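Local coordinates for protein 16S rRNA (adenine(1408)-N(1))-methyltransferase (Catenulispora acidiphila, PDB 4X1O) that probably transfers a methyl group from S-adenosyl-L-methionine to N1 of a specific adenine in 16S ribosomal RNA, a modification linked to aminoglycoside resistance, at residues 25-29 and 30-34; 76-80 and 81-85; 108-111 and 112-115; 209-212 and 213-217. All blocks are in the same frame, centred on the assembly; numbering follows the deposited sequence.

Contact 1 (25-29 and 30-34); sequences KVLAG and KKLTD
T33 O is approached by two successive backbone amides of the facing strand. V26 N donates to it over 2.8 Å. K25 N points at the same oxygen, but it is modelled too close for the length of that bond to be trusted. In return, T33 N donates to V26 O at 2.8 Å, while the L32 CA-H leans on V26 O as well, its carbon 3.5 Å away. Farther along, A28 N donates to K31 O at 2.9 Å. These pairs make a small antiparallel hairpin closed by a type II' turn from A28 to K31, in which G29 takes the positive phi of 63° that suits a residue without a side chain. Because K25 and V26 both face T33, the open end carries a classic beta bulge. The two faces of the hairpin differ. On one, T33 CG2 lies 3.7 Å from V26 CG2 and 3.7 Å from A28 CB; the T33 hydroxyl stands anti to its own amide (chi1 175°), which leaves the methyl to fill the place between these two neighbours. On the other, L27 CD1 and L32 CD2 meet at 3.8 Å as their side chains cross obliquely, and W81 packs against both leucines. Strand 103-107 lies alongside: K25 and L27 make backbone hydrogen bonds with S107 and L105, and the side chain of V26 rests on V104 and V106.

Contact 2 (76-80 and 81-85); sequences GVDPA and WQRMT
An Asx turn at D78 and the 3-10 segment 81-84 that follows, where M84 folds back on D78, lead out of the C-terminal end of strand 72-78, one of the parallel strands of the class I methyltransferase sheet. In this family of folds an acidic residue here commonly meets the ribose of the cofactor, and both D78 and R83 bind S-adenosyl-L-methionine, which is absent from this chain. D78 OD1 accepts from A80 N at 2.8 Å through its anti lone pair, while OD2 is held by T56 N, so the two bonds together restrain the rotation of the carboxylate. A80 sits at the centre of an inverse gamma turn, and its carbonyl oxygen receives R83 N at 3.2 Å, the donor standing 44° above the carbonyl plane. The end of M84 closes in on D78: CE lies 4.1 Å from D78 CB. W81, its ring swung between its own backbone N and carbonyl carbon (chi1 61°), carries Q82 CD over one face, displaced toward the rim. The R83 chain runs along A80, with CD 3.7 Å from A80 CB, then bends at chi3 and brings NH1 to 4.4 Å from D78 OD1, opposite charges close by but beyond a salt bridge.

Contact 3 (108-111 and 112-115); sequences SAIE and TVPA
T112 loses the most surface in this tight corner, with E111 and V113 flanking it. Its methyl lies beside its own backbone N, on the side of E111. The hydroxyl takes the other branch and rests by A109, where OG1 is 4.0 Å from A109 CB. E111 lies alongside T112, the two side chains pointing the same way: E111 CG, held between its own N and carbonyl carbon (chi1 62°), comes within 4.0 Å of T112 CG2 before the chain bends at chi2 and carries the carboxylate off. V113 CG1 is modelled nearly eclipsed with its own N and only 3.0 Å from I110 O, so its placement is doubtful. The same oxygen takes a weak bond from V113 N at 3.4 Å. The side chains of I110 and V113 lie side by side and point the same way, bringing I110 CD1 near the uncertain V113 CG1. At the start of the bend the S108 hydroxyl donates to A109 O and borders the ring of P114, with OG 3.4 Å from P114 CD. I110 and E111 both bind S-adenosyl-L-methionine and its product, S-adenosyl-L-homocysteine. The corner lies in the loop between strands 103-107 and 123-127; helix 142-151 covers it through L148 on I110, V151 on V113 and D143 on E111.

Contact 4 (209-212 and 213-217); sequences PHTD and LDTIS
Hydrogen bonds dominate this turn, and D212 O gathers two of them from one residue, T215. The amide T215 N donates over 3.0 Å from well above the carbonyl plane, 47° out of it, whereas T215 OG1 comes nearly in line with the C=O bond at 2.6 Å. With OG1 placed between the backbone N and carbonyl carbon of T215 (chi1 63°), hydroxyl and amide of the one residue can reach the same oxygen. The next carbonyl along, L213 O, is likewise shared, by S217 N at 2.7 Å and I216 N at 3.1 Å. A weaker bond joins D214 N to D212 OD1 over 3.3 Å; D212 extends its carboxylate anti to its own amide, folding it over the start of the turn.

Charge is the second theme. D212 OD1 and D214 OD2 come within 4.0 Å, their carboxylate planes 65° apart. D214, though, has its own partners, a salt bridge from OD1 to R222 and a hydrogen bond from OD2 to G225 N, which probably ease the repulsion.

Van der Waals contacts pair methyls with oxygens. T211 CG2 stands 3.7 Å from T215 OG1, while the T211 hydroxyl turns away to V208 O. T215 CG2 lies near D212 OD2.

The turn leads out of strand 200-212, at one edge of the sheet, toward S217, which binds S-adenosyl-L-homocysteine. T211 and I216 pack on V232 of the neighbouring antiparallel strand 229-239, and I216 also reaches M128, just past strand 123-127.

How the contacts relate
The four contacts follow one another along the chain as separate local turns. Contacts 1, 2 and 3 cluster at one end of the fold: the hairpin of contact 1 packs on the 3-10 segment of contact 2, their centres 10 Å apart, and contact 2 meets contact 3 through V77 and P79 against S108. Strands 72-78 and 103-107, neighbours in the seven-stranded sheet, lead into contacts 2 and 3. Contact 4 leaves the far edge strand 200-212, its centre 27 Å from that of contact 3. Contacts 2, 3 and 4 each hold residues that bind the cofactor or its product, S-adenosyl-L-homocysteine, so the site is assembled from loops distant in sequence.

Contact 1 (25-29 and 30-34)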
ATOM      1  N   LYS A  25      -6.087  -7.758 -15.906  1.00 65.15           N
ATOM      2  CA  LYS A  25      -6.106  -6.893 -14.736  1.00 42.31           C
ATOM      3  C   LYS A  25      -4.817  -7.012 -13.913  1.00 32.05           C
ATOM      4  O   LYS A  25      -4.618  -6.265 -12.955  1.00 30.76           O
ATOM      5  CB  LYS A  25      -7.325  -7.207 -13.865  1.00 38.99           C
ATOM      6  CG  LYS A  25      -7.362  -8.625 -13.330  1.00 49.25           C
ATOM      7  CD  LYS A  25      -8.596  -8.853 -12.473  1.00 61.46           C
ATOM      8  CE  LYS A  25      -8.543  -8.026 -11.197  1.00 65.18           C
ATOM      9  NZ  LYS A  25      -9.749  -8.232 -10.352  1.00 71.28           N
ATOM     10  N   VAL A  26      -3.940  -7.951 -14.268  1.00 27.21           N
ATOM     11  CA  VAL A  26      -2.649  -8.030 -13.593  1.00 24.74           C
ATOM     12  C   VAL A  26      -1.518  -7.848 -14.588  1.00 29.53           C
ATOM     13  O   VAL A  26      -1.666  -8.167 -15.753  1.00 33.69           O
ATOM     14  CB  VAL A  26      -2.445  -9.373 -12.839  1.00 29.27           C
ATOM     15  CG1 VAL A  26      -3.463  -9.521 -11.713  1.00 32.50           C
ATOM     16  CG2 VAL A  26      -2.518 -10.552 -13.798  1.00 36.86           C
ATOM     17  N   LEU A  27      -0.388  -7.329 -14.130  1.00 30.56           N
ATOM     18  CA  LEU A  27       0.758  -7.202 -15.016  1.00 27.17           C
ATOM     19  C   LEU A  27       1.444  -8.547 -15.198  1.00 31.40           C
ATOM     20  O   LEU A  27       1.691  -9.277 -14.232  1.00 31.61           O
ATOM     21  CB  LEU A  27       1.768  -6.182 -14.498  1.00 31.48           C
ATOM     22  CG  LEU A  27       1.501  -4.702 -14.721  1.00 36.57           C
ATOM     23  CD1 LEU A  27       0.441  -4.183 -13.766  1.00 40.77           C
ATOM     24  CD2 LEU A  27       2.793  -3.924 -14.567  1.00 40.54           C
ATOM     25  N   ALA A  28       1.712  -8.857 -16.458  1.00 40.98           N
ATOM     26  CA  ALA A  28       2.616  -9.923 -16.848  1.00 43.58           C
ATOM     27  C   ALA A  28       3.645  -9.279 -17.763  1.00 45.91           C
ATOM     28  O   ALA A  28       3.373  -9.047 -18.943  1.00 45.02           O
ATOM     29  CB  ALA A  28       1.875 -11.047 -17.552  1.00 50.26           C
ATOM     30  N   GLY A  29       4.812  -8.959 -17.213  1.00 42.00           N
ATOM     31  CA  GLY A  29       5.796  -8.187 -17.946  1.00 43.92           C
ATOM     32  C   GLY A  29       5.276  -6.803 -18.292  1.00 44.00           C
ATOM     33  O   GLY A  29       4.790  -6.079 -17.432  1.00 44.68           O
ATOM     34  N   LYS A  30       5.355  -6.437 -19.567  1.00 39.81           N
ATOM     35  CA  LYS A  30       4.966  -5.096 -19.981  1.00 44.11           C
ATOM     36  C   LYS A  30       3.477  -4.994 -20.315  1.00 45.02           C
ATOM     37  O   LYS A  30       2.974  -3.911 -20.612  1.00 48.42           O
ATOM     38  CB  LYS A  30       5.814  -4.649 -21.178  1.00 50.81           C
ATOM     39  CG  LYS A  30       7.191  -4.136 -20.773  1.00 57.01           C
ATOM     40  CD  LYS A  30       8.176  -4.133 -21.923  1.00 63.61           C
ATOM     41  CE  LYS A  30       8.308  -5.514 -22.531  1.00 71.27           C
ATOM     42  NZ  LYS A  30       9.386  -6.293 -21.860  1.00 71.87           N
ATOM     43  N   LYS A  31       2.772  -6.118 -20.243  1.00 38.95           N
ATOM     44  CA  LYS A  31       1.379  -6.174 -20.675  1.00 43.95           C
ATOM     45  C   LYS A  31       0.411  -6.443 -19.526  1.00 38.36           C
ATOM     46  O   LYS A  31       0.784  -7.028 -18.513  1.00 38.99           O
ATOM     47  CB  LYS A  31       1.201  -7.255 -21.750  1.00 55.19           C
ATOM     48  CG  LYS A  31       2.477  -7.637 -22.478  1.00 67.62           C
ATOM     49  CD  LYS A  31       2.455  -9.085 -22.963  1.00 77.20           C
ATOM     50  CE  LYS A  31       2.452 -10.092 -21.812  1.00 75.14           C
ATOM     51  NZ  LYS A  31       3.697 -10.012 -20.999  1.00 69.55           N
ATOM     52  N   LEU A  32      -0.827  -5.989 -19.686  1.00 38.66           N
ATOM     53  CA  LEU A  32      -1.900  -6.350 -18.766  1.00 34.89           C
ATOM     54  C   LEU A  32      -2.548  -7.654 -19.209  1.00 43.75           C
ATOM     55  O   LEU A  32      -2.645  -7.930 -20.403  1.00 43.83           O
ATOM     56  CB  LEU A  32      -2.946  -5.236 -18.684  1.00 42.18           C
ATOM     57  CG  LEU A  32      -2.628  -4.081 -17.734  1.00 45.74           C
ATOM     58  CD1 LEU A  32      -3.787  -3.097 -17.680  1.00 51.86           C
ATOM     59  CD2 LEU A  32      -2.311  -4.604 -16.345  1.00 38.08           C
ATOM     60  N   THR A  33      -2.974  -8.467 -18.249  1.00 39.91           N
ATOM     61  CA  THR A  33      -3.622  -9.731 -18.563  1.00 40.84           C
ATOM     62  C   THR A  33      -4.689 -10.065 -17.537  1.00 41.92           C
ATOM     63  O   THR A  33      -4.693  -9.530 -16.423  1.00 37.75           O
ATOM     64  CB  THR A  33      -2.609 -10.895 -18.637  1.00 50.89           C
ATOM     65  OG1 THR A  33      -3.309 -12.130 -18.838  1.00 63.32           O
ATOM     66  CG2 THR A  33      -1.805 -10.991 -17.355  1.00 38.49           C
ATOM     67  N   ASP A  34      -5.590 -10.961 -17.916  1.00 40.24           N
ATOM     68  CA  ASP A  34      -6.659 -11.394 -17.033  1.00 47.31           C
ATOM     69  C   ASP A  34      -6.133 -12.347 -15.973  1.00 54.00           C
ATOM     70  O   ASP A  34      -5.555 -13.390 -16.289  1.00 53.25           O
ATOM     71  CB  ASP A  34      -7.776 -12.060 -17.835  1.00 52.12           C
ATOM     72  CG  ASP A  34      -8.473 -11.091 -18.767  1.00 62.20           C
ATOM     73  OD1 ASP A  34      -8.648  -9.919 -18.374  1.00 68.08           O
ATOM     74  OD2 ASP A  34      -8.833 -11.497 -19.891  1.00 61.93           O
TER

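Contact 2 (76-80 and 81-85)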
ATOM      1  N   GLY A  76       0.440  -5.974  -5.135  1.00 17.26           N
ATOM      2  CA  GLY A  76       0.518  -4.535  -5.268  1.00 17.98           C
ATOM      3  C   GLY A  76      -0.657  -4.041  -6.079  1.00 21.57           C
ATOM      4  O   GLY A  76      -0.925  -4.556  -7.159  1.00 26.49           O
ATOM      5  N   VAL A  77      -1.373  -3.053  -5.559  1.00 19.93           N
ATOM      6  CA  VAL A  77      -2.576  -2.570  -6.212  1.00 21.92           C
ATOM      7  C   VAL A  77      -2.429  -1.102  -6.523  1.00 25.94           C
ATOM      8  O   VAL A  77      -2.342  -0.292  -5.616  1.00 26.49           O
ATOM      9  CB  VAL A  77      -3.838  -2.767  -5.340  1.00 27.44           C
ATOM     10  CG1 VAL A  77      -5.084  -2.451  -6.151  1.00 26.06           C
ATOM     11  CG2 VAL A  77      -3.906  -4.188  -4.793  1.00 25.79           C
ATOM     12  N   ASP A  78      -2.422  -0.746  -7.806  1.00 25.15           N
ATOM     13  CA  ASP A  78      -2.249   0.656  -8.182  1.00 27.91           C
ATOM     14  C   ASP A  78      -2.910   0.909  -9.527  1.00 27.40           C
ATOM     15  O   ASP A  78      -2.854   0.060 -10.399  1.00 30.42           O
ATOM     16  CB  ASP A  78      -0.758   1.009  -8.236  1.00 28.92           C
ATOM     17  CG  ASP A  78      -0.502   2.501  -8.189  1.00 44.43           C
ATOM     18  OD1 ASP A  78      -0.831   3.195  -9.178  1.00 50.81           O
ATOM     19  OD2 ASP A  78       0.034   2.979  -7.164  1.00 40.36           O
ATOM     20  N   PRO A  79      -3.555   2.064  -9.695  1.00 25.63           N
ATOM     21  CA  PRO A  79      -4.207   2.252 -10.997  1.00 33.66           C
ATOM     22  C   PRO A  79      -3.236   2.671 -12.099  1.00 37.71           C
ATOM     23  O   PRO A  79      -3.571   2.526 -13.270  1.00 39.59           O
ATOM     24  CB  PRO A  79      -5.225   3.350 -10.715  1.00 35.98           C
ATOM     25  CG  PRO A  79      -4.642   4.107  -9.585  1.00 37.76           C
ATOM     26  CD  PRO A  79      -3.944   3.110  -8.732  1.00 28.02           C
ATOM     27  N   ALA A  80      -2.060   3.171 -11.732  1.00 38.92           N
ATOM     28  CA  ALA A  80      -1.091   3.634 -12.721  1.00 40.50           C
ATOM     29  C   ALA A  80      -0.147   2.501 -13.072  1.00 34.16           C
ATOM     30  O   ALA A  80       1.034   2.524 -12.711  1.00 40.33           O
ATOM     31  CB  ALA A  80      -0.325   4.832 -12.200  1.00 42.76           C
ATOM     32  N   TRP A  81      -0.677   1.504 -13.772  1.00 32.43           N
ATOM     33  CA  TRP A  81       0.026   0.240 -13.943  1.00 34.02           C
ATOM     34  C   TRP A  81       1.306   0.373 -14.769  1.00 34.93           C
ATOM     35  O   TRP A  81       2.264  -0.375 -14.541  1.00 38.52           O
ATOM     36  CB  TRP A  81      -0.902  -0.807 -14.568  1.00 36.99           C
ATOM     37  CG  TRP A  81      -1.417  -0.457 -15.932  1.00 39.63           C
ATOM     38  CD1 TRP A  81      -2.542   0.256 -16.226  1.00 42.93           C
ATOM     39  CD2 TRP A  81      -0.836  -0.830 -17.188  1.00 44.47           C
ATOM     40  NE1 TRP A  81      -2.691   0.362 -17.591  1.00 51.69           N
ATOM     41  CE2 TRP A  81      -1.657  -0.299 -18.203  1.00 49.67           C
ATOM     42  CE3 TRP A  81       0.300  -1.563 -17.554  1.00 44.99           C
ATOM     43  CZ2 TRP A  81      -1.376  -0.471 -19.556  1.00 54.34           C
ATOM     44  CZ3 TRP A  81       0.577  -1.732 -18.898  1.00 48.45           C
ATOM     45  CH2 TRP A  81      -0.258  -1.188 -19.882  1.00 55.29           C
ATOM     46  N   GLN A  82       1.345   1.334 -15.692  1.00 34.18           N
ATOM     47  CA  GLN A  82       2.511   1.490 -16.566  1.00 42.51           C
ATOM     48  C   GLN A  82       3.778   1.800 -15.777  1.00 46.26           C
ATOM     49  O   GLN A  82       4.886   1.477 -16.211  1.00 44.41           O
ATOM     50  CB  GLN A  82       2.287   2.590 -17.611  1.00 48.98           C
ATOM     51  CG  GLN A  82       1.196   2.320 -18.636  1.00 53.69           C
ATOM     52  CD  GLN A  82      -0.180   2.775 -18.175  1.00 63.15           C
ATOM     53  OE1 GLN A  82      -0.365   3.201 -17.029  1.00 53.73           O
ATOM     54  NE2 GLN A  82      -1.154   2.707 -19.080  1.00 71.25           N
ATOM     55  N   ARG A  83       3.608   2.427 -14.618  1.00 38.69           N
ATOM     56  CA  ARG A  83       4.732   2.768 -13.762  1.00 34.41           C
ATOM     57  C   ARG A  83       5.394   1.526 -13.170  1.00 30.17           C
ATOM     58  O   ARG A  83       6.547   1.563 -12.742  1.00 37.51           O
ATOM     59  CB  ARG A  83       4.273   3.697 -12.631  1.00 33.02           C
ATOM     60  CG  ARG A  83       3.941   5.110 -13.103  1.00 48.30           C
ATOM     61  CD  ARG A  83       3.227   5.918 -12.024  1.00 63.11           C
ATOM     62  NE  ARG A  83       4.126   6.359 -10.961  1.00 72.70           N
ATOM     63  CZ  ARG A  83       3.814   6.354  -9.668  1.00 76.52           C
ATOM     64  NH1 ARG A  83       2.623   5.926  -9.274  1.00 78.75           N
ATOM     65  NH2 ARG A  83       4.695   6.774  -8.769  1.00 78.07           N
ATOM     66  N   MET A  84       4.647   0.434 -13.121  1.00 31.55           N
ATOM     67  CA  MET A  84       5.122  -0.771 -12.462  1.00 27.77           C
ATOM     68  C   MET A  84       5.785  -1.753 -13.425  1.00 29.44           C
ATOM     69  O   MET A  84       6.210  -2.819 -13.000  1.00 31.16           O
ATOM     70  CB  MET A  84       3.971  -1.477 -11.746  1.00 27.43           C
ATOM     71  CG  MET A  84       3.344  -0.674 -10.609  1.00 28.27           C
ATOM     72  SD  MET A  84       2.090  -1.649  -9.739  1.00 37.79           S
ATOM     73  CE  MET A  84       0.784  -1.704 -10.964  1.00 40.15           C
ATOM     74  N   THR A  85       5.875  -1.399 -14.708  1.00 35.78           N
ATOM     75  CA  THR A  85       6.278  -2.369 -15.726  1.00 37.77           C
ATOM     76  C   THR A  85       7.689  -2.916 -15.543  1.00 34.35           C
ATOM     77  O   THR A  85       7.909  -4.105 -15.755  1.00 33.57           O
ATOM     78  CB  THR A  85       6.160  -1.784 -17.148  1.00 41.83           C
ATOM     79  OG1 THR A  85       6.868  -0.541 -17.226  1.00 44.72           O
ATOM     80  CG2 THR A  85       4.703  -1.558 -17.496  1.00 39.78           C
TER

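Contact 3 (108-111 and 112-115)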
ATOM      1  N   SER A 108      -5.760  -1.544 -10.431  1.00 27.65           N
ATOM      2  CA  SER A 108      -7.060  -1.137  -9.923  1.00 31.37           C
ATOM      3  C   SER A 108      -6.907   0.021  -8.959  1.00 26.80           C
ATOM      4  O   SER A 108      -5.884   0.141  -8.281  1.00 32.06           O
ATOM      5  CB  SER A 108      -7.769  -2.296  -9.222  1.00 33.78           C
ATOM      6  OG  SER A 108      -8.955  -1.833  -8.596  1.00 38.62           O
ATOM      7  N   ALA A 109      -7.926   0.870  -8.913  1.00 30.58           N
ATOM      8  CA  ALA A 109      -8.020   1.904  -7.894  1.00 36.72           C
ATOM      9  C   ALA A 109      -8.583   1.275  -6.627  1.00 38.56           C
ATOM     10  O   ALA A 109      -9.322   0.296  -6.693  1.00 36.77           O
ATOM     11  CB  ALA A 109      -8.887   3.045  -8.366  1.00 37.19           C
ATOM     12  N   ILE A 110      -8.232   1.824  -5.473  1.00 39.53           N
ATOM     13  CA  ILE A 110      -8.674   1.230  -4.217  1.00 37.83           C
ATOM     14  C   ILE A 110     -10.151   1.518  -3.922  1.00 37.85           C
ATOM     15  O   ILE A 110     -10.826   0.697  -3.313  1.00 40.15           O
ATOM     16  CB  ILE A 110      -7.808   1.712  -3.029  1.00 46.36           C
ATOM     17  CG1 ILE A 110      -8.097   0.863  -1.789  1.00 39.98           C
ATOM     18  CG2 ILE A 110      -8.000   3.198  -2.768  1.00 47.08           C
ATOM     19  CD1 ILE A 110      -7.931  -0.621  -2.041  1.00 34.69           C
ATOM     20  N   GLU A 111     -10.665   2.659  -4.369  1.00 37.92           N
ATOM     21  CA  GLU A 111     -12.041   3.029  -4.044  1.00 43.99           C
ATOM     22  C   GLU A 111     -13.042   2.132  -4.767  1.00 43.79           C
ATOM     23  O   GLU A 111     -14.217   2.097  -4.417  1.00 50.02           O
ATOM     24  CB  GLU A 111     -12.310   4.505  -4.376  1.00 47.42           C
ATOM     25  CG  GLU A 111     -12.160   4.880  -5.840  1.00 57.02           C
ATOM     26  CD  GLU A 111     -10.728   5.219  -6.214  1.00 60.17           C
ATOM     27  OE1 GLU A 111      -9.814   4.890  -5.432  1.00 54.36           O
ATOM     28  OE2 GLU A 111     -10.519   5.820  -7.290  1.00 67.19           O
ATOM     29  N   THR A 112     -12.568   1.397  -5.765  1.00 41.80           N
ATOM     30  CA  THR A 112     -13.423   0.490  -6.518  1.00 39.87           C
ATOM     31  C   THR A 112     -12.804  -0.896  -6.619  1.00 45.59           C
ATOM     32  O   THR A 112     -12.707  -1.453  -7.711  1.00 48.89           O
ATOM     33  CB  THR A 112     -13.693   1.017  -7.944  1.00 54.94           C
ATOM     34  OG1 THR A 112     -12.450   1.169  -8.640  1.00 51.71           O
ATOM     35  CG2 THR A 112     -14.420   2.360  -7.897  1.00 57.68           C
ATOM     36  N   VAL A 113     -12.383  -1.448  -5.481  1.00 42.30           N
ATOM     37  CA  VAL A 113     -11.735  -2.757  -5.470  1.00 44.36           C
ATOM     38  C   VAL A 113     -12.682  -3.799  -6.059  1.00 35.37           C
ATOM     39  O   VAL A 113     -13.871  -3.846  -5.728  1.00 40.20           O
ATOM     40  CB  VAL A 113     -11.279  -3.195  -4.032  1.00 53.48           C
ATOM     41  CG1 VAL A 113     -11.604  -2.140  -3.001  1.00 42.37           C
ATOM     42  CG2 VAL A 113     -11.855  -4.548  -3.621  1.00 55.31           C
ATOM     43  N   PRO A 114     -12.161  -4.613  -6.979  1.00 42.28           N
ATOM     44  CA  PRO A 114     -12.938  -5.707  -7.559  1.00 45.39           C
ATOM     45  C   PRO A 114     -13.146  -6.823  -6.542  1.00 41.28           C
ATOM     46  O   PRO A 114     -12.363  -6.953  -5.593  1.00 36.18           O
ATOM     47  CB  PRO A 114     -12.071  -6.169  -8.731  1.00 48.96           C
ATOM     48  CG  PRO A 114     -10.684  -5.800  -8.330  1.00 52.15           C
ATOM     49  CD  PRO A 114     -10.807  -4.526  -7.548  1.00 48.00           C
ATOM     50  N   ALA A 115     -14.183  -7.623  -6.758  1.00 39.85           N
ATOM     51  CA  ALA A 115     -14.596  -8.653  -5.811  1.00 37.15           C
ATOM     52  C   ALA A 115     -13.500  -9.686  -5.526  1.00 33.08           C
ATOM     53  O   ALA A 115     -13.472 -10.284  -4.449  1.00 32.07           O
ATOM     54  CB  ALA A 115     -15.840  -9.348  -6.318  1.00 48.68           C
TER

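Contact 4 (209-212 and 213-217)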
ATOM      1  N   PRO A 209      10.917  10.149  13.114  1.00 19.41           N
ATOM      2  CA  PRO A 209      11.994  10.895  12.465  1.00 19.59           C
ATOM      3  C   PRO A 209      13.068   9.959  11.966  1.00 21.94           C
ATOM      4  O   PRO A 209      13.249   8.873  12.533  1.00 21.03           O
ATOM      5  CB  PRO A 209      12.529  11.793  13.587  1.00 20.73           C
ATOM      6  CG  PRO A 209      11.315  11.977  14.489  1.00 20.49           C
ATOM      7  CD  PRO A 209      10.693  10.614  14.498  1.00 18.52           C
ATOM      8  N   HIS A 210      13.751  10.389  10.911  1.00 21.34           N
ATOM      9  CA  HIS A 210      14.890   9.667  10.341  1.00 22.54           C
ATOM     10  C   HIS A 210      14.572   8.224   9.946  1.00 26.03           C
ATOM     11  O   HIS A 210      15.384   7.316  10.128  1.00 30.81           O
ATOM     12  CB  HIS A 210      16.061   9.736  11.312  1.00 27.12           C
ATOM     13  CG  HIS A 210      16.500  11.141  11.585  1.00 31.87           C
ATOM     14  ND1 HIS A 210      16.365  11.738  12.819  1.00 33.06           N
ATOM     15  CD2 HIS A 210      17.009  12.089  10.760  1.00 31.53           C
ATOM     16  CE1 HIS A 210      16.807  12.983  12.754  1.00 35.94           C
ATOM     17  NE2 HIS A 210      17.205  13.220  11.514  1.00 33.71           N
ATOM     18  N   THR A 211      13.395   8.034   9.362  1.00 23.64           N
ATOM     19  CA  THR A 211      13.012   6.750   8.781  1.00 24.15           C
ATOM     20  C   THR A 211      13.771   6.574   7.470  1.00 24.39           C
ATOM     21  O   THR A 211      13.796   7.481   6.651  1.00 22.57           O
ATOM     22  CB  THR A 211      11.499   6.667   8.512  1.00 24.58           C
ATOM     23  OG1 THR A 211      10.781   6.686   9.752  1.00 22.87           O
ATOM     24  CG2 THR A 211      11.142   5.373   7.757  1.00 21.20           C
ATOM     25  N   ASP A 212      14.404   5.419   7.287  1.00 29.25           N
ATOM     26  CA  ASP A 212      15.092   5.114   6.034  1.00 34.94           C
ATOM     27  C   ASP A 212      14.069   5.021   4.903  1.00 22.54           C
ATOM     28  O   ASP A 212      13.154   4.205   4.957  1.00 24.12           O
ATOM     29  CB  ASP A 212      15.884   3.809   6.166  1.00 38.69           C
ATOM     30  CG  ASP A 212      16.542   3.378   4.865  1.00 54.57           C
ATOM     31  OD1 ASP A 212      16.786   4.236   3.991  1.00 63.07           O
ATOM     32  OD2 ASP A 212      16.824   2.168   4.723  1.00 61.91           O
ATOM     33  N   LEU A 213      14.226   5.867   3.888  1.00 26.14           N
ATOM     34  CA  LEU A 213      13.258   5.952   2.795  1.00 27.44           C
ATOM     35  C   LEU A 213      13.107   4.637   2.032  1.00 30.12           C
ATOM     36  O   LEU A 213      12.022   4.322   1.545  1.00 32.99           O
ATOM     37  CB  LEU A 213      13.653   7.073   1.826  1.00 32.64           C
ATOM     38  CG  LEU A 213      13.223   8.463   2.301  1.00 40.22           C
ATOM     39  CD1 LEU A 213      13.626   9.542   1.307  1.00 48.36           C
ATOM     40  CD2 LEU A 213      11.718   8.489   2.540  1.00 51.44           C
ATOM     41  N   ASP A 214      14.188   3.868   1.948  1.00 26.02           N
ATOM     42  CA  ASP A 214      14.168   2.582   1.248  1.00 30.66           C
ATOM     43  C   ASP A 214      13.116   1.632   1.824  1.00 37.26           C
ATOM     44  O   ASP A 214      12.644   0.723   1.139  1.00 34.00           O
ATOM     45  CB  ASP A 214      15.543   1.910   1.301  1.00 29.04           C
ATOM     46  CG  ASP A 214      16.573   2.590   0.400  1.00 40.98           C
ATOM     47  OD1 ASP A 214      16.177   3.347  -0.514  1.00 44.14           O
ATOM     48  OD2 ASP A 214      17.782   2.350   0.597  1.00 46.27           O
ATOM     49  N   THR A 215      12.741   1.837   3.081  1.00 31.91           N
ATOM     50  CA  THR A 215      11.806   0.914   3.719  1.00 33.48           C
ATOM     51  C   THR A 215      10.364   1.136   3.257  1.00 35.78           C
ATOM     52  O   THR A 215       9.534   0.234   3.347  1.00 41.71           O
ATOM     53  CB  THR A 215      11.865   1.016   5.259  1.00 36.94           C
ATOM     54  OG1 THR A 215      11.460   2.323   5.680  1.00 35.68           O
ATOM     55  CG2 THR A 215      13.272   0.735   5.759  1.00 37.99           C
ATOM     56  N   ILE A 216      10.059   2.325   2.759  1.00 31.45           N
ATOM     57  CA  ILE A 216       8.687   2.621   2.358  1.00 30.98           C
ATOM     58  C   ILE A 216       8.576   3.184   0.947  1.00 31.67           C
ATOM     59  O   ILE A 216       7.479   3.307   0.410  1.00 30.71           O
ATOM     60  CB  ILE A 216       8.028   3.616   3.325  1.00 40.86           C
ATOM     61  CG1 ILE A 216       8.796   4.936   3.332  1.00 44.48           C
ATOM     62  CG2 ILE A 216       7.957   3.032   4.727  1.00 44.64           C
ATOM     63  CD1 ILE A 216       8.128   6.011   4.153  1.00 42.37           C
ATOM     64  N   SER A 217       9.705   3.533   0.340  1.00 27.33           N
ATOM     65  CA  SER A 217       9.664   4.110  -0.997  1.00 27.81           C
ATOM     66  C   SER A 217      10.928   3.798  -1.777  1.00 28.13           C
ATOM     67  O   SER A 217      11.696   4.698  -2.111  1.00 36.64           O
ATOM     68  CB  SER A 217       9.461   5.624  -0.933  1.00 38.82           C
ATOM     69  OG  SER A 217       9.215   6.160  -2.226  1.00 41.55           O
TER